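Local coordinates for DNA polymerase beta (PDB 4P4M), which catalyses template-directed addition of deoxynucleotides to the end of a DNA primer and probably acts in base excision repair, at residues 181-184 against 185-189; 156-159 against 160-164; 371-374 against 375-378; 283-286 against 287-291; 167-170 against 171-175. One frame throughout, in Å; residues are numbered along the deposited sequence.

Interaction 1: residues 181-184 against 185-189. With D3T (2',3'-dideoxy-thymidine-5'-triphosphate), chain D.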
# COMPACT_ATOMS: atom_id res chain seq x y z
N ILE A 181 7.59 5.70 10.99
CA ILE A 181 6.55 4.81 10.45
C ILE A 181 5.17 5.27 10.91
O ILE A 181 4.97 5.58 12.10
CB ILE A 181 6.75 3.34 10.94
CG1 ILE A 181 7.98 2.70 10.29
CG2 ILE A 181 5.50 2.50 10.64
CD1 ILE A 181 7.75 2.22 8.85
N LEU A 182 4.22 5.31 9.97
CA LEU A 182 2.81 5.63 10.25
C LEU A 182 1.92 4.57 9.61
O LEU A 182 2.08 4.25 8.43
CB LEU A 182 2.45 7.01 9.67
CG LEU A 182 3.17 8.26 10.20
CD1 LEU A 182 3.27 9.37 9.15
CD2 LEU A 182 2.50 8.78 11.48
N ILE A 183 0.97 4.03 10.37
CA ILE A 183 0.05 3.03 9.84
C ILE A 183 -1.27 3.71 9.45
O ILE A 183 -1.90 4.37 10.29
CB ILE A 183 -0.24 1.89 10.86
CG1 ILE A 183 1.08 1.28 11.38
CG2 ILE A 183 -1.14 0.82 10.23
CD1 ILE A 183 2.00 0.70 10.28
N CYS A 184 -1.68 3.55 8.20
CA CYS A 184 -2.89 4.19 7.68
C CYS A 184 -3.99 3.16 7.40
O CYS A 184 -4.28 2.35 8.26
CB CYS A 184 -2.57 5.01 6.43
SG CYS A 184 -1.39 6.36 6.78
N GLY A 185 -4.58 3.19 6.20
CA GLY A 185 -5.62 2.23 5.85
C GLY A 185 -6.84 2.27 6.77
O GLY A 185 -7.10 3.26 7.45
N SER A 186 -7.61 1.18 6.79
CA SER A 186 -8.84 1.11 7.58
C SER A 186 -8.59 1.13 9.09
O SER A 186 -9.49 1.46 9.87
CB SER A 186 -9.67 -0.12 7.19
OG SER A 186 -8.93 -1.31 7.40
N TYR A 187 -7.37 0.78 9.50
CA TYR A 187 -6.93 0.94 10.88
C TYR A 187 -6.99 2.40 11.34
O TYR A 187 -7.53 2.70 12.40
CB TYR A 187 -5.50 0.39 11.03
CG TYR A 187 -4.81 0.69 12.35
CD1 TYR A 187 -5.15 -0.00 13.51
CD2 TYR A 187 -3.78 1.62 12.43
CE1 TYR A 187 -4.50 0.25 14.71
CE2 TYR A 187 -3.12 1.88 13.63
CZ TYR A 187 -3.49 1.19 14.76
OH TYR A 187 -2.84 1.43 15.95
N ARG A 188 -6.41 3.30 10.54
CA ARG A 188 -6.48 4.73 10.89
C ARG A 188 -7.93 5.25 10.83
O ARG A 188 -8.29 6.21 11.54
CB ARG A 188 -5.53 5.56 9.99
CG ARG A 188 -5.55 7.08 10.31
CD ARG A 188 -4.31 7.83 9.74
NE ARG A 188 -4.35 9.26 10.11
CZ ARG A 188 -4.72 10.24 9.29
NH1 ARG A 188 -5.09 9.98 8.04
NH2 ARG A 188 -4.74 11.50 9.72
N ARG A 189 -8.77 4.62 10.00
CA ARG A 189 -10.20 4.94 9.95
C ARG A 189 -10.98 4.31 11.12
O ARG A 189 -12.21 4.40 11.19
CB ARG A 189 -10.82 4.54 8.59
CG ARG A 189 -10.14 5.22 7.37
CD ARG A 189 -11.05 5.32 6.12
NE ARG A 189 -11.72 4.07 5.76
CZ ARG A 189 -11.15 3.06 5.11
NH1 ARG A 189 -9.86 3.12 4.75
NH2 ARG A 189 -11.86 1.97 4.82
PA D3T D . -6.79 -1.19 1.08
O1A D3T D . -5.73 -1.79 1.94
O2A D3T D . -7.04 -1.92 -0.20
O5' D3T D . -5.74 0.08 0.39
C5' D3T D . -5.25 0.95 1.28
C4' D3T D . -5.45 2.44 0.80
O4' D3T D . -5.07 2.59 -0.57
C1' D3T D . -5.91 3.50 -1.19
N1 D3T D . -6.48 2.88 -2.43
C6 D3T D . -6.91 1.57 -2.39
C2 D3T D . -6.64 3.68 -3.63
O2 D3T D . -6.29 4.83 -3.67
N3 D3T D . -7.22 3.04 -4.76
C4 D3T D . -7.60 1.77 -4.65
O4 D3T D . -8.15 1.20 -5.74
C5 D3T D . -7.47 0.94 -3.49
C5M D3T D . -7.94 -0.46 -3.52
C2' D3T D . -7.06 3.88 -0.24
C3' D3T D . -6.94 2.83 0.85
O3A D3T D . -7.88 -0.24 1.64
PB D3T D . -8.42 -0.32 3.30
O1B D3T D . -7.11 -0.15 4.00
O2B D3T D . -9.27 0.91 3.21
O3B D3T D . -9.21 -1.58 3.70
PG D3T D . -8.77 -3.14 4.24
O1G D3T D . -7.28 -3.20 4.28
O2G D3T D . -9.37 -4.04 3.17
O3G D3T D . -9.40 -3.23 5.62
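Tyr187 packs on Ile183, four residues earlier at the end of strand 179-183. Its CB lies 3.6 Å from Cys184 O. Its CG is anti to the backbone N (chi1 170°), which directs the ring to Ile183. On the ring, Tyr187 CD2 meets Ile183 CG2 at 3.5 Å, and Tyr187 CE2 lies 4.0 Å from Ile183 CB. The two side chains cross at a slant. At the tip, OH is hydrogen-bonded to Glu164 of helix 157-175 and also touches Val161. CD1, on the edge away from CD2, packs on Ser160 of that helix. In the backbone, Arg188 N donates to Cys184 O over 3.3 Å. The donor stands well above the carbonyl plane.

This is the turn from strand 179-183 into the short helix 185-188, in the palm. Gly185 and Ser186 match the Gly-Ser motif of the nucleotidyltransferase fold. Gly185 has a positive phi, and its CA comes within 3.4 Å of O1B of the bound dideoxythymidine triphosphate. Ser186 N bonds to O1B, and Ser186 OG donates to the nucleotide's O3G at 2.7 Å.

Arg189 meets the beta phosphate at the edge of its guanidinium. Arg189 NH1 donates to the nucleotide's O2B over 2.8 Å at 160°, and NH2 adds a weak bond to the same oxygen. Ser186 CA lies 3.6 Å above the plane of the Arg189 guanidinium, toward its rim. Thr290 O and Asp377 also bind this guanidinium.

Interaction 2: residues 156-159 against 160-164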
# COMPACT_ATOMS: atom_id res chain seq x y z
N PRO A 156 -7.70 -8.09 13.81
CA PRO A 156 -8.37 -7.29 14.84
C PRO A 156 -7.54 -6.05 15.17
O PRO A 156 -6.30 -6.12 15.14
CB PRO A 156 -8.38 -8.22 16.07
CG PRO A 156 -7.95 -9.56 15.59
CD PRO A 156 -7.13 -9.34 14.35
N MET A 157 -8.20 -4.94 15.49
CA MET A 157 -7.52 -3.70 15.82
C MET A 157 -6.39 -3.89 16.83
O MET A 157 -5.30 -3.33 16.67
CB MET A 157 -8.51 -2.63 16.32
CG MET A 157 -7.84 -1.35 16.83
SD MET A 157 -8.99 -0.05 17.32
CE MET A 157 -9.64 0.48 15.74
N GLN A 158 -6.63 -4.69 17.87
CA GLN A 158 -5.60 -4.91 18.89
C GLN A 158 -4.29 -5.44 18.30
O GLN A 158 -3.21 -5.08 18.76
CB GLN A 158 -6.09 -5.82 20.03
CG GLN A 158 -6.52 -7.23 19.59
CD GLN A 158 -5.37 -8.24 19.52
OE1 GLN A 158 -4.27 -7.99 20.02
NE2 GLN A 158 -5.63 -9.39 18.91
N GLU A 159 -4.38 -6.30 17.29
CA GLU A 159 -3.16 -6.81 16.67
C GLU A 159 -2.48 -5.77 15.77
O GLU A 159 -1.25 -5.70 15.72
CB GLU A 159 -3.40 -8.12 15.91
CG GLU A 159 -2.10 -8.82 15.51
CD GLU A 159 -2.30 -10.05 14.64
OE1 GLU A 159 -1.59 -10.18 13.62
OE2 GLU A 159 -3.18 -10.88 14.98
N SER A 160 -3.27 -4.96 15.06
CA SER A 160 -2.69 -3.87 14.28
C SER A 160 -1.88 -2.90 15.14
O SER A 160 -0.83 -2.39 14.70
CB SER A 160 -3.77 -3.11 13.48
OG SER A 160 -4.10 -3.81 12.28
N VAL A 161 -2.36 -2.63 16.36
CA VAL A 161 -1.58 -1.83 17.31
C VAL A 161 -0.19 -2.45 17.54
O VAL A 161 0.83 -1.74 17.59
CB VAL A 161 -2.29 -1.66 18.68
CG1 VAL A 161 -1.37 -0.99 19.69
CG2 VAL A 161 -3.57 -0.84 18.52
N LEU A 162 -0.16 -3.78 17.69
CA LEU A 162 1.11 -4.49 17.85
C LEU A 162 2.02 -4.40 16.61
O LEU A 162 3.24 -4.28 16.75
CB LEU A 162 0.89 -5.96 18.24
CG LEU A 162 0.09 -6.25 19.52
CD1 LEU A 162 -0.15 -7.74 19.68
CD2 LEU A 162 0.77 -5.68 20.76
N HIS A 163 1.44 -4.50 15.41
CA HIS A 163 2.23 -4.33 14.19
C HIS A 163 2.79 -2.90 14.13
O HIS A 163 3.96 -2.69 13.78
CB HIS A 163 1.43 -4.64 12.91
CG HIS A 163 1.25 -6.11 12.64
ND1 HIS A 163 2.04 -7.00 12.01
CD2 HIS A 163 0.12 -6.80 13.04
CE1 HIS A 163 1.39 -8.22 12.04
NE2 HIS A 163 0.23 -8.07 12.66
N GLU A 164 1.96 -1.92 14.47
CA GLU A 164 2.44 -0.54 14.49
C GLU A 164 3.65 -0.35 15.41
O GLU A 164 4.66 0.24 15.02
CB GLU A 164 1.32 0.42 14.90
CG GLU A 164 1.75 1.89 14.86
CD GLU A 164 0.56 2.84 14.87
OE1 GLU A 164 -0.27 2.73 15.79
OE2 GLU A 164 0.45 3.68 13.94
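Glu159 and His163 meet because their first torsions bring two groups on successive turns together. In Glu159, CG is anti to the backbone N (chi1 -168°) and the chain runs extended to the carboxylate. In His163, CG is anti to the carbonyl carbon (chi1 -77°), which swings the ring back along the helix. His163 NE2 then donates to Glu159 OE1 over 2.9 Å at 165°. The oxygen uses its anti lone pair and lies at the ring edge, in the ring plane. Carboxylate and ring are nearly coplanar. Below them, His163 N donates to Glu159 O at 3.0 Å, while His163 CD2 comes within 3.2 Å of the same carbonyl oxygen.

The pair sits in the first turns of helix 157-175 in the palm. Pro156 is the N-cap residue, and its O accepts from both Glu159 N and Ser160 N. Val161 N donates to Met157 O at 3.0 Å.

Glu159 OE1 also forms a salt bridge with Arg270 of strand 270-277, and His163 ND1 is hydrogen-bonded to Tyr232 OH. With both ring nitrogens engaged, the rotation of the imidazole is fixed. The arginine probably keeps the carboxylate ionised, and the carboxylate in turn should hold the proton on NE2.

Interaction 3: residues 371-374 against 375-378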
# COMPACT_ATOMS: atom_id res chain seq x y z
N ALA A 371 -13.26 16.03 6.96
CA ALA A 371 -13.81 14.79 7.51
C ALA A 371 -12.73 14.05 8.30
O ALA A 371 -11.62 13.86 7.79
CB ALA A 371 -14.36 13.90 6.40
N LYS A 372 -13.03 13.66 9.53
CA LYS A 372 -12.10 12.82 10.29
C LYS A 372 -11.90 11.49 9.57
O LYS A 372 -12.79 11.05 8.85
CB LYS A 372 -12.64 12.55 11.70
CG LYS A 372 -12.77 13.78 12.60
CD LYS A 372 -13.59 13.42 13.84
CE LYS A 372 -13.62 14.57 14.83
NZ LYS A 372 -12.29 14.81 15.47
N PRO A 373 -10.74 10.84 9.75
CA PRO A 373 -10.52 9.52 9.13
C PRO A 373 -11.67 8.52 9.31
O PRO A 373 -12.04 7.82 8.36
CB PRO A 373 -9.26 9.02 9.84
CG PRO A 373 -8.48 10.29 10.11
CD PRO A 373 -9.57 11.28 10.53
N GLU A 374 -12.23 8.46 10.51
CA GLU A 374 -13.32 7.51 10.78
C GLU A 374 -14.61 7.84 10.03
O GLU A 374 -15.54 7.04 10.01
CB GLU A 374 -13.61 7.45 12.28
CG GLU A 374 -14.00 8.80 12.86
CD GLU A 374 -13.88 8.82 14.37
OE1 GLU A 374 -12.96 9.49 14.88
OE2 GLU A 374 -14.70 8.16 15.03
N ASN A 375 -14.67 9.02 9.42
CA ASN A 375 -15.82 9.40 8.60
C ASN A 375 -15.49 9.42 7.11
O ASN A 375 -16.14 10.13 6.32
CB ASN A 375 -16.38 10.75 9.06
CG ASN A 375 -16.88 10.72 10.50
OD1 ASN A 375 -16.56 11.59 11.31
ND2 ASN A 375 -17.66 9.70 10.82
N ARG A 376 -14.49 8.65 6.70
CA ARG A 376 -14.12 8.60 5.29
C ARG A 376 -14.50 7.27 4.65
O ARG A 376 -13.68 6.62 4.01
CB ARG A 376 -12.62 8.90 5.10
CG ARG A 376 -12.22 10.32 5.52
CD ARG A 376 -10.71 10.60 5.37
NE ARG A 376 -10.29 11.72 6.22
CZ ARG A 376 -9.03 12.04 6.48
NH1 ARG A 376 -8.04 11.33 5.94
NH2 ARG A 376 -8.75 13.06 7.30
N ASP A 377 -15.76 6.86 4.82
CA ASP A 377 -16.26 5.63 4.20
C ASP A 377 -17.53 5.87 3.37
O ASP A 377 -18.58 5.29 3.65
CB ASP A 377 -16.51 4.55 5.26
CG ASP A 377 -15.23 3.86 5.71
OD1 ASP A 377 -14.69 3.04 4.95
OD2 ASP A 377 -14.76 4.13 6.83
N PRO A 378 -17.43 6.71 2.32
CA PRO A 378 -18.61 7.01 1.50
C PRO A 378 -19.06 5.83 0.63
O PRO A 378 -18.30 4.89 0.35
CB PRO A 378 -18.14 8.17 0.62
CG PRO A 378 -16.67 7.96 0.50
CD PRO A 378 -16.24 7.43 1.84
OXT PRO A 378 -20.20 5.79 0.18
O HOH W 1 -15.76 14.14 10.45
O HOH W 2 -16.17 4.70 9.08
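Lys372 O and Pro373 O each accept from the residue three places on. Asn375 N donates to Lys372 O at 2.8 Å, and Arg376 N donates to Pro373 O at 3.1 Å. These are two successive turns of 3-10 type, with Pro373 and Glu374 in helical phi/psi. In both bonds the donor stands above the carbonyl plane.

The turns bring Arg376 back over Pro373. Its chain runs extended from CG to NE and lies beside the proline ring, pointing the same way. The guanidinium grips one atom side-on. Arg376 NE reaches Ala371 O at 3.0 Å, and its NH2 reaches the same Ala371 O at 3.0 Å, nearly along the C=O axis. The oxygen is in the guanidinium plane. Pro373 CA lies over one face of the Arg376 guanidinium, 3.7 Å above its plane and toward the rim.

This turn belongs to the C-terminal tail of the thumb, which runs back to helix 185-188 of the palm. Pro373 and Arg376 pack on Arg188. Arg376 NH2 also forms a salt bridge with Glu359 of helix 359-365.

Two waters join the outer side chains to the backbone. One accepts from Lys372 N and donates to Asn375 OD1, at 2.8 Å from that oxygen. The other donates to Glu374 O and to Asp377 OD2. Asp377 OD2 is also hydrogen-bonded to His191, and Asp377 OD1 forms a salt bridge with Arg189, which binds the nucleotide's beta phosphate.

Interaction 4: residues 283-286 against 287-291. With D3T (2',3'-dideoxy-thymidine-5'-triphosphate), chain D.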
# COMPACT_ATOMS: atom_id res chain seq x y z
N PRO A 283 1.70 14.73 4.00
CA PRO A 283 0.27 15.01 4.23
C PRO A 283 -0.64 14.44 3.13
O PRO A 283 -1.72 13.90 3.43
CB PRO A 283 0.20 16.56 4.23
CG PRO A 283 1.60 16.98 4.68
CD PRO A 283 2.52 15.96 4.02
N THR A 284 -0.24 14.57 1.87
CA THR A 284 -1.04 14.01 0.79
C THR A 284 -0.98 12.47 0.75
O THR A 284 -1.92 11.82 0.32
CB THR A 284 -0.64 14.60 -0.59
OG1 THR A 284 0.79 14.68 -0.67
CG2 THR A 284 -1.22 16.02 -0.76
N ALA A 285 0.13 11.89 1.20
CA ALA A 285 0.22 10.42 1.28
C ALA A 285 -0.65 9.89 2.43
O ALA A 285 -1.25 8.81 2.32
CB ALA A 285 1.69 9.96 1.45
N MET A 286 -0.73 10.62 3.54
CA MET A 286 -1.63 10.23 4.61
C MET A 286 -3.07 10.19 4.10
O MET A 286 -3.82 9.25 4.42
CB MET A 286 -1.50 11.15 5.82
CG MET A 286 -0.22 10.92 6.61
SD MET A 286 0.02 12.13 7.92
CE MET A 286 -1.38 11.76 8.97
N LEU A 287 -3.46 11.17 3.29
CA LEU A 287 -4.80 11.16 2.70
C LEU A 287 -5.00 9.94 1.81
O LEU A 287 -6.00 9.22 1.93
CB LEU A 287 -5.06 12.42 1.87
CG LEU A 287 -5.60 13.67 2.56
CD1 LEU A 287 -5.50 14.86 1.60
CD2 LEU A 287 -7.05 13.44 3.03
N THR A 288 -4.07 9.73 0.89
CA THR A 288 -4.19 8.64 -0.08
C THR A 288 -4.24 7.28 0.59
O THR A 288 -5.12 6.45 0.29
CB THR A 288 -3.02 8.64 -1.10
OG1 THR A 288 -3.12 9.79 -1.95
CG2 THR A 288 -3.05 7.38 -1.97
N PHE A 289 -3.30 7.02 1.49
CA PHE A 289 -3.19 5.66 2.04
C PHE A 289 -4.16 5.38 3.18
O PHE A 289 -4.34 4.24 3.57
CB PHE A 289 -1.74 5.29 2.35
CG PHE A 289 -0.85 5.35 1.14
CD1 PHE A 289 -1.11 4.53 0.05
CD2 PHE A 289 0.20 6.25 1.07
CE1 PHE A 289 -0.32 4.59 -1.09
CE2 PHE A 289 0.99 6.32 -0.08
CZ PHE A 289 0.73 5.48 -1.15
N THR A 290 -4.82 6.42 3.68
CA THR A 290 -5.93 6.26 4.61
C THR A 290 -7.24 5.92 3.88
O THR A 290 -8.03 5.10 4.35
CB THR A 290 -6.10 7.51 5.53
OG1 THR A 290 -4.91 7.70 6.31
CG2 THR A 290 -7.30 7.34 6.50
N GLY A 291 -7.48 6.52 2.72
CA GLY A 291 -8.68 6.20 1.96
C GLY A 291 -9.94 6.67 2.68
O GLY A 291 -9.89 7.66 3.42
PA D3T D . -6.79 -1.19 1.08
O1A D3T D . -5.73 -1.79 1.94
O2A D3T D . -7.04 -1.92 -0.20
O5' D3T D . -5.74 0.08 0.39
C5' D3T D . -5.25 0.95 1.28
C4' D3T D . -5.45 2.44 0.80
O4' D3T D . -5.07 2.59 -0.57
C1' D3T D . -5.91 3.50 -1.19
N1 D3T D . -6.48 2.88 -2.43
C6 D3T D . -6.91 1.57 -2.39
C2 D3T D . -6.64 3.68 -3.63
O2 D3T D . -6.29 4.83 -3.67
N3 D3T D . -7.22 3.04 -4.76
C4 D3T D . -7.60 1.77 -4.65
O4 D3T D . -8.15 1.20 -5.74
C5 D3T D . -7.47 0.94 -3.49
C5M D3T D . -7.94 -0.46 -3.52
C2' D3T D . -7.06 3.88 -0.24
C3' D3T D . -6.94 2.83 0.85
O3A D3T D . -7.88 -0.24 1.64
PB D3T D . -8.42 -0.32 3.30
O1B D3T D . -7.11 -0.15 4.00
O2B D3T D . -9.27 0.91 3.21
O3B D3T D . -9.21 -1.58 3.70
PG D3T D . -8.77 -3.14 4.24
O1G D3T D . -7.28 -3.20 4.28
O2G D3T D . -9.37 -4.04 3.17
O3G D3T D . -9.40 -3.23 5.62
O HOH W 3 -3.58 12.82 -1.67
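Phe289 lies between Ala285, one turn back, and the sugar of the bound dideoxythymidine triphosphate. The nucleotide's O4' is at the edge of its ring, near the ring plane. The backbone comes closer to the sugar. Thr288 O is 3.3 Å from the nucleotide's C2', and Gly291 CA is 3.6 Å from the same carbon. Gly291 leaves the helix with a positive phi.

The run Thr288 to Gly291 corresponds to the Tyr-Phe-Thr-Gly segment of mammalian polymerase beta, at the end of helix 282-290. There a backbone carbonyl limits room for a ribose 2'-hydroxyl. The close approach of Thr288 O to C2' is consistent with the same role here.

The next layer sets these residues. Phe289 N donates to Ala285 O over 2.8 Å, nearly straight at 168°. Phe289 CE2 touches Ala285 CB at 4.0 Å, and Thr288 CG2 lies over one ring face, toward the rim. Met286 O takes two bonds from opposite faces of its plane, from Thr290 OG1 at 2.7 Å and from Thr290 N at 3.1 Å. Thr290 OG1 also bonds to Arg188. Further out, one water donates to Thr284 O and accepts from Thr288 OG1. Ala285 and Phe289 pack on Ile200 and Ile277 of the palm sheet.

Interaction 5: residues 167-170 against 171-175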
# COMPACT_ATOMS: atom_id res chain seq x y z
N LEU A 167 6.87 -2.28 13.99
CA LEU A 167 7.51 -1.63 12.84
C LEU A 167 8.21 -0.32 13.26
O LEU A 167 9.31 -0.02 12.77
CB LEU A 167 6.49 -1.37 11.72
CG LEU A 167 6.00 -2.64 10.99
CD1 LEU A 167 4.75 -2.35 10.16
CD2 LEU A 167 7.10 -3.24 10.11
N ARG A 168 7.58 0.44 14.16
CA ARG A 168 8.19 1.68 14.66
C ARG A 168 9.50 1.41 15.42
O ARG A 168 10.51 2.11 15.25
CB ARG A 168 7.22 2.46 15.56
CG ARG A 168 6.11 3.18 14.79
CD ARG A 168 5.28 4.08 15.71
NE ARG A 168 4.45 4.99 14.93
CZ ARG A 168 3.35 5.58 15.38
NH1 ARG A 168 2.92 5.33 16.62
NH2 ARG A 168 2.67 6.40 14.59
N GLU A 169 9.47 0.40 16.29
CA GLU A 169 10.67 0.03 17.01
C GLU A 169 11.79 -0.42 16.07
O GLU A 169 12.93 0.01 16.23
CB GLU A 169 10.37 -1.06 18.05
CG GLU A 169 11.62 -1.51 18.80
CD GLU A 169 11.34 -2.61 19.81
OE1 GLU A 169 11.49 -3.80 19.45
OE2 GLU A 169 10.99 -2.28 20.96
N LYS A 170 11.48 -1.29 15.11
CA LYS A 170 12.52 -1.82 14.21
C LYS A 170 13.05 -0.72 13.29
O LYS A 170 14.23 -0.69 12.97
CB LYS A 170 12.01 -3.01 13.37
CG LYS A 170 11.55 -4.23 14.19
CD LYS A 170 12.45 -4.44 15.41
CE LYS A 170 11.99 -5.59 16.28
NZ LYS A 170 12.72 -5.55 17.60
N CYS A 171 12.16 0.19 12.87
CA CYS A 171 12.59 1.35 12.10
C CYS A 171 13.64 2.17 12.88
O CYS A 171 14.71 2.50 12.36
CB CYS A 171 11.37 2.21 11.71
SG CYS A 171 11.76 3.71 10.72
N MET A 172 13.34 2.49 14.14
CA MET A 172 14.30 3.23 14.97
C MET A 172 15.64 2.49 15.10
O MET A 172 16.71 3.11 15.03
CB MET A 172 13.72 3.54 16.36
CG MET A 172 14.64 4.39 17.26
SD MET A 172 14.93 6.08 16.64
CE MET A 172 13.33 6.84 16.86
N GLU A 173 15.56 1.18 15.29
CA GLU A 173 16.76 0.36 15.51
C GLU A 173 17.70 0.36 14.32
O GLU A 173 18.91 0.55 14.47
CB GLU A 173 16.39 -1.09 15.85
CG GLU A 173 15.95 -1.30 17.28
CD GLU A 173 15.78 -2.76 17.62
OE1 GLU A 173 15.91 -3.62 16.72
OE2 GLU A 173 15.51 -3.06 18.81
N VAL A 174 17.16 0.16 13.12
CA VAL A 174 18.02 -0.01 11.94
C VAL A 174 18.18 1.26 11.08
O VAL A 174 19.22 1.45 10.44
CB VAL A 174 17.57 -1.22 11.07
CG1 VAL A 174 16.31 -0.89 10.26
CG2 VAL A 174 18.70 -1.67 10.14
N LEU A 175 17.17 2.14 11.09
CA LEU A 175 17.24 3.39 10.30
C LEU A 175 17.52 4.65 11.12
O LEU A 175 18.00 5.65 10.57
CB LEU A 175 15.97 3.59 9.46
CG LEU A 175 15.52 2.44 8.56
CD1 LEU A 175 14.27 2.83 7.77
CD2 LEU A 175 16.65 2.03 7.60
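Glu169 and Glu173 carry the flat groups, two carboxylates set side by side and pointing the same way. Their planes are only 7° apart. Glu169 OE1 and Glu173 OE2 lie 4.1 Å from each other, close for like charges. Lys170 approaches both. Lys170 NZ donates to Glu169 OE1 over 2.8 Å, a salt bridge that uses the anti lone pair of that oxygen. Lys170 NZ lies off the plane of the Glu173 carboxylate, on the side of Glu169, with Glu173 OE1 at 3.8 Å in a long salt bridge. The bend of the lysine chain at chi2 (-38°) takes Lys170 CD to 3.8 Å from the same Glu173 OE1. Glu173 has a second conformer and touches a crystal neighbour, so the long bridge is less certain.

Below the charges the backbone is regular helix. Cys171 N donates to Leu167 O at 2.9 Å, and Val174 N to Lys170 O at 3.1 Å. This is the last part of helix 157-175 in the palm. Leu167 and Cys171 pack on strand 179-183, and Arg168 NE bonds to Ile181 O of that strand.

The lysine pairs firmly with Glu169. In the conformer described it may also ease the repulsion from Glu173, which would favour both carboxylates staying ionised.

How the interactions relate
Interactions 1 and 4 are buried and meet at the nucleotide. Gly185 N bonds to Phe289 O there, which joins the palm turn to the end of helix 282-290. Interactions 2 and 5 share helix 157-175, their centres 17 Å apart. Interaction 2 is partly buried, and its histidine-carboxylate pair has charged and polar partners in the palm. Interaction 5 puts its ion pairs at the surface and its apolar residues on the sheet. Interaction 3 is a surface contact in the C-terminal tail, held by hydrogen bonds to backbone carbonyls and by waters. It packs against 1 and 4, and the Arg189-Asp377 salt bridge also ties it to 1. Phosphate binding belongs to interaction 1, and sugar contacts to interaction 4.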